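Probable TonB-dependent receptor (Pseudomonas aeruginosa, PDB 4K3F) probably binds methionine in the periplasm, as a lipoprotein of the NlpA family, for delivery to a transport system, and holds selenomethionine in its pocket here. Local coordinates at residues K207-D210 against A211-K214; I224-F227 against I228-Y232. One frame throughout, in Å; residues are numbered along the deposited sequence.

Contact 1. Residues K207-D210 against A211-K214; sequences KDSD and AMQK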
loop_
_atom_site.group_PDB
_atom_site.type_symbol
_atom_site.label_atom_id
_atom_site.label_comp_id
_atom_site.label_asym_id
_atom_site.label_seq_id
_atom_site.Cartn_x
_atom_site.Cartn_y
_atom_site.Cartn_z
ATOM N N LYS A 207 8.550 -17.491 9.641
ATOM C CA LYS A 207 7.896 -17.557 8.351
ATOM C C LYS A 207 7.281 -18.941 8.097
ATOM O O LYS A 207 6.212 -19.033 7.504
ATOM C CB LYS A 207 8.908 -17.233 7.244
ATOM C CG LYS A 207 8.462 -17.591 5.845
ATOM C CD LYS A 207 9.265 -16.849 4.811
ATOM C CE LYS A 207 8.945 -17.313 3.376
ATOM N NZ LYS A 207 9.588 -16.379 2.384
ATOM N N ASP A 208 8.009 -19.983 8.476
ATOM C CA ASP A 208 7.620 -21.360 8.210
ATOM C C ASP A 208 7.107 -22.065 9.447
ATOM O O ASP A 208 7.080 -23.297 9.519
ATOM C CB ASP A 208 8.794 -22.097 7.596
ATOM C CG ASP A 208 9.183 -21.501 6.232
ATOM O OD1 ASP A 208 8.304 -21.419 5.405
ATOM O OD2 ASP A 208 10.333 -21.099 6.052
ATOM N N SER A 209 6.624 -21.281 10.391
ATOM C CA SER A 209 5.962 -21.847 11.571
ATOM C C SER A 209 4.553 -22.316 11.218
ATOM O O SER A 209 3.961 -21.877 10.250
ATOM C CB SER A 209 5.945 -20.800 12.694
ATOM O OG SER A 209 5.105 -19.692 12.400
ATOM N N ASP A 210 4.048 -23.263 11.985
ATOM C CA ASP A 210 2.688 -23.756 11.779
ATOM C C ASP A 210 1.661 -22.616 11.764
ATOM O O ASP A 210 0.811 -22.535 10.879
ATOM C CB ASP A 210 2.346 -24.778 12.862
ATOM C CG ASP A 210 0.939 -25.343 12.706
ATOM O OD1 ASP A 210 0.739 -26.105 11.772
ATOM O OD2 ASP A 210 0.049 -24.984 13.506
ATOM N N ALA A 211 1.708 -21.742 12.746
ATOM C CA ALA A 211 0.712 -20.685 12.858
ATOM C C ALA A 211 0.805 -19.715 11.698
ATOM O O ALA A 211 -0.231 -19.285 11.133
ATOM C CB ALA A 211 0.915 -19.924 14.153
HETATM N N MSE A 212 2.051 -19.362 11.324
HETATM C CA MSE A 212 2.229 -18.456 10.201
HETATM C C MSE A 212 1.658 -19.053 8.931
HETATM O O MSE A 212 1.031 -18.348 8.114
HETATM C CB MSE A 212 3.687 -18.060 10.035
HETATM C CG MSE A 212 3.894 -16.818 9.166
HETATM SE SE MSE A 212 3.304 -15.152 10.017
HETATM C CE MSE A 212 4.589 -15.260 11.488
ATOM N N GLN A 213 1.879 -20.345 8.722
ATOM C CA GLN A 213 1.400 -20.988 7.515
ATOM C C GLN A 213 -0.121 -21.021 7.484
ATOM O O GLN A 213 -0.711 -20.861 6.402
ATOM C CB GLN A 213 1.901 -22.428 7.390
ATOM C CG GLN A 213 3.401 -22.599 7.158
ATOM C CD GLN A 213 3.834 -24.107 7.115
ATOM O OE1 GLN A 213 3.161 -25.020 7.643
ATOM N NE2 GLN A 213 4.960 -24.354 6.465
ATOM N N LYS A 214 -0.738 -21.266 8.635
ATOM C CA LYS A 214 -2.217 -21.290 8.701
ATOM C C LYS A 214 -2.739 -19.904 8.362
ATOM O O LYS A 214 -3.700 -19.800 7.618
ATOM C CB LYS A 214 -2.655 -21.720 10.064
ATOM C CG LYS A 214 -2.487 -23.212 10.283
ATOM C CD LYS A 214 -2.728 -23.633 11.707
ATOM C CE LYS A 214 -2.765 -25.163 11.828
ATOM N NZ LYS A 214 -2.721 -25.498 13.262
HETATM O O HOH W 1 5.846 -22.449 5.020
HETATM O O HOH W 2 0.534 -25.440 8.981
#
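The N-terminal cap of helix 210-218 is built by Ser209 and Met212, where the loop after strand 198-202 turns into the helix. Ser209 OG lies between its own backbone N and carbonyl carbon (chi1 68°), which swings it over the first turn to accept from Met212 N at 3.3 Å; the same OG is also hydrogen-bonded to Asn206 O in the loop. The first i to i+4 bond follows at once, Gln213 N to Ser209 O at 3.0 Å, and Lys214 N repeats the step on Asp210 O. Lys214, extended beyond CG, runs toward strand 30-36, lying on Val30, and its NZ meets the syn lone pair of Asp210 OD2 at 2.8 Å in a salt bridge. That ammonium also donates to Glu28 O, while Glu3 OE1 brings a second negative charge near OD2. The amide of Gln213 is held through water: one molecule sits between NE2 and Asp208 OD1, 2.7 Å from the latter, whereas another lies 3.0 Å from Gln213 OE1 and 2.9 Å from Asp210 OD1. Selenomethionine Met212 turns inward, its CG passing 3.6 Å from Lys207 O and its side chain packing on Leu5, Val77 and Leu200. The acidic side chains of Asp208 and Asp210 near the helix start would probably be favoured by the helix dipole, and Lys214 probably offsets the charge gathered around Asp210.

Contact 2. Residues I224-F227 against I228-Y232; sequences IKQF and IQEKY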
loop_
_atom_site.group_PDB
_atom_site.type_symbol
_atom_site.label_atom_id
_atom_site.label_comp_id
_atom_site.label_asym_id
_atom_site.label_seq_id
_atom_site.Cartn_x
_atom_site.Cartn_y
_atom_site.Cartn_z
ATOM N N ILE A 224 -12.047 -15.066 2.280
ATOM C CA ILE A 224 -11.379 -13.769 2.372
ATOM C C ILE A 224 -11.461 -13.062 1.035
ATOM O O ILE A 224 -11.620 -11.851 0.972
ATOM C CB ILE A 224 -9.929 -13.964 2.857
ATOM C CG1 ILE A 224 -9.964 -14.274 4.337
ATOM C CG2 ILE A 224 -9.104 -12.734 2.597
ATOM C CD1 ILE A 224 -10.521 -13.123 5.189
ATOM N N LYS A 225 -11.437 -13.843 -0.052
ATOM C CA LYS A 225 -11.556 -13.257 -1.385
ATOM C C LYS A 225 -12.934 -12.610 -1.532
ATOM O O LYS A 225 -13.064 -11.477 -1.969
ATOM C CB LYS A 225 -11.306 -14.303 -2.477
ATOM C CG LYS A 225 -11.588 -13.821 -3.882
ATOM C CD LYS A 225 -11.347 -14.947 -4.877
ATOM C CE LYS A 225 -9.975 -14.849 -5.467
ATOM N NZ LYS A 225 -9.878 -15.627 -6.720
ATOM N N GLN A 226 -13.964 -13.324 -1.085
ATOM C CA GLN A 226 -15.315 -12.800 -1.131
ATOM C C GLN A 226 -15.433 -11.532 -0.301
ATOM O O GLN A 226 -16.053 -10.556 -0.744
ATOM C CB GLN A 226 -16.318 -13.857 -0.624
ATOM C CG GLN A 226 -17.781 -13.401 -0.524
ATOM C CD GLN A 226 -18.336 -12.894 -1.834
ATOM O OE1 GLN A 226 -18.110 -13.516 -2.864
ATOM N NE2 GLN A 226 -19.071 -11.762 -1.803
ATOM N N PHE A 227 -14.889 -11.559 0.919
ATOM C CA PHE A 227 -14.973 -10.381 1.767
ATOM C C PHE A 227 -14.345 -9.188 1.045
ATOM O O PHE A 227 -14.892 -8.101 1.022
ATOM C CB PHE A 227 -14.272 -10.592 3.134
ATOM C CG PHE A 227 -14.096 -9.313 3.915
ATOM C CD1 PHE A 227 -15.175 -8.724 4.562
ATOM C CD2 PHE A 227 -12.867 -8.694 3.998
ATOM C CE1 PHE A 227 -15.031 -7.535 5.259
ATOM C CE2 PHE A 227 -12.710 -7.515 4.695
ATOM C CZ PHE A 227 -13.796 -6.928 5.321
ATOM N N ILE A 228 -13.150 -9.389 0.487
ATOM C CA ILE A 228 -12.420 -8.288 -0.166
ATOM C C ILE A 228 -13.256 -7.724 -1.320
ATOM O O ILE A 228 -13.390 -6.513 -1.495
ATOM C CB ILE A 228 -11.034 -8.765 -0.666
ATOM C CG1 ILE A 228 -10.089 -9.007 0.531
ATOM C CG2 ILE A 228 -10.427 -7.749 -1.618
ATOM C CD1 ILE A 228 -8.816 -9.763 0.193
ATOM N N GLN A 229 -13.800 -8.613 -2.124
ATOM C CA GLN A 229 -14.601 -8.183 -3.267
ATOM C C GLN A 229 -15.848 -7.346 -2.893
ATOM O O GLN A 229 -16.108 -6.255 -3.450
ATOM C CB GLN A 229 -15.012 -9.428 -4.055
ATOM C CG GLN A 229 -13.862 -10.000 -4.876
ATOM C CD GLN A 229 -14.201 -11.344 -5.474
ATOM O OE1 GLN A 229 -15.097 -12.037 -4.997
ATOM N NE2 GLN A 229 -13.457 -11.740 -6.501
ATOM N N GLU A 230 -16.638 -7.866 -1.963
ATOM C CA GLU A 230 -17.888 -7.203 -1.568
ATOM C C GLU A 230 -17.629 -5.941 -0.737
ATOM O O GLU A 230 -18.350 -4.961 -0.864
ATOM C CB GLU A 230 -18.806 -8.179 -0.812
ATOM C CG GLU A 230 -18.363 -8.456 0.620
ATOM C CD GLU A 230 -19.314 -9.375 1.382
ATOM O OE1 GLU A 230 -19.319 -10.593 1.068
ATOM O OE2 GLU A 230 -20.021 -8.876 2.311
ATOM N N LYS A 231 -16.592 -5.962 0.111
ATOM C CA LYS A 231 -16.363 -4.836 1.018
ATOM C C LYS A 231 -15.803 -3.623 0.270
ATOM O O LYS A 231 -16.245 -2.494 0.485
ATOM C CB LYS A 231 -15.444 -5.272 2.163
ATOM C CG LYS A 231 -15.132 -4.177 3.157
ATOM C CD LYS A 231 -16.281 -3.818 4.083
ATOM C CE LYS A 231 -15.807 -2.729 5.033
ATOM N NZ LYS A 231 -16.911 -2.187 5.844
ATOM N N TYR A 232 -14.814 -3.847 -0.592
ATOM C CA TYR A 232 -14.072 -2.739 -1.187
ATOM C C TYR A 232 -14.469 -2.452 -2.629
ATOM O O TYR A 232 -14.004 -1.466 -3.186
ATOM C CB TYR A 232 -12.552 -2.980 -1.024
ATOM C CG TYR A 232 -12.185 -3.248 0.413
ATOM C CD1 TYR A 232 -12.239 -2.238 1.370
ATOM C CD2 TYR A 232 -11.832 -4.529 0.835
ATOM C CE1 TYR A 232 -11.936 -2.485 2.698
ATOM C CE2 TYR A 232 -11.555 -4.799 2.155
ATOM C CZ TYR A 232 -11.613 -3.779 3.083
ATOM O OH TYR A 232 -11.337 -4.056 4.385
HETATM O O HOH W 3 -15.402 -14.773 -4.550
#
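Phe227 has CG anti to its backbone N (chi1 168°), and Lys231 starts out the same way before bending at chi2, which lays the two side chains side by side, pointing the same way, along the amphipathic helix 222-232. Lys231 CB sits over one face of the Phe227 ring, 4.0 Å from its centroid, a CH-pi contact, and Lys231 CG reaches 3.7 Å from Phe227 CZ. That CG also lies over the centre of the Tyr232 ring, and the start of the lysine chain thus sits in the corner formed by two aromatic rings whose planes are nearly perpendicular, at 87°. Phe227 CE2 approaches Tyr232 CE2 to 3.9 Å, and the tyrosine hydroxyl goes on to a hydrogen bond with Glu16 of helix 11-26. One side of the helix is buried: Ile224 CG2 meets Ile228 CD1 at 3.8 Å, with Ile224 resting on Val20 and Val21 and Ile228 on Pro238. Beneath these side chains run four successive i to i+4 backbone bonds, from Ile228 N to Ile224 O through Lys231 N to Phe227 O. The solvent side is polar. Water joins Gln229 OE1 and, weakly, Gln226 OE1, on two side chains that cross at about a right angle. Gln226 uses its other end on the next turn: NE2 donates to Glu230 OE1 at 3.1 Å, nearly straight, with the oxygen in the amide plane but the nitrogen reaching it on its anti side, 29° out of the carboxylate plane.

Overall arrangement
Contacts 1 and 2 belong to consecutive helices, 210-218 and 222-232, and do not touch: their nearest atoms are about 9 Å apart. Each is partly buried, with Ala211 and Met212, and Ile224, Ile228 and Tyr232, buried, and Gln213, Gln226, Gln229 and Glu230 exposed. Both helices lie against the six-stranded mixed sheet, 222-232 also against helix 11-26. Contact 1 marks a helix beginning, so a serine cap and an acid-lysine pair dominate. Contact 2 runs along most of its helix to the C-terminal end; aromatic and aliphatic groups carry more of it, and the polar link is an uncharged amide to a carboxylate. Water bridges side chains in both. Tyr232 lies about 11 Å from the bound selenomethionine.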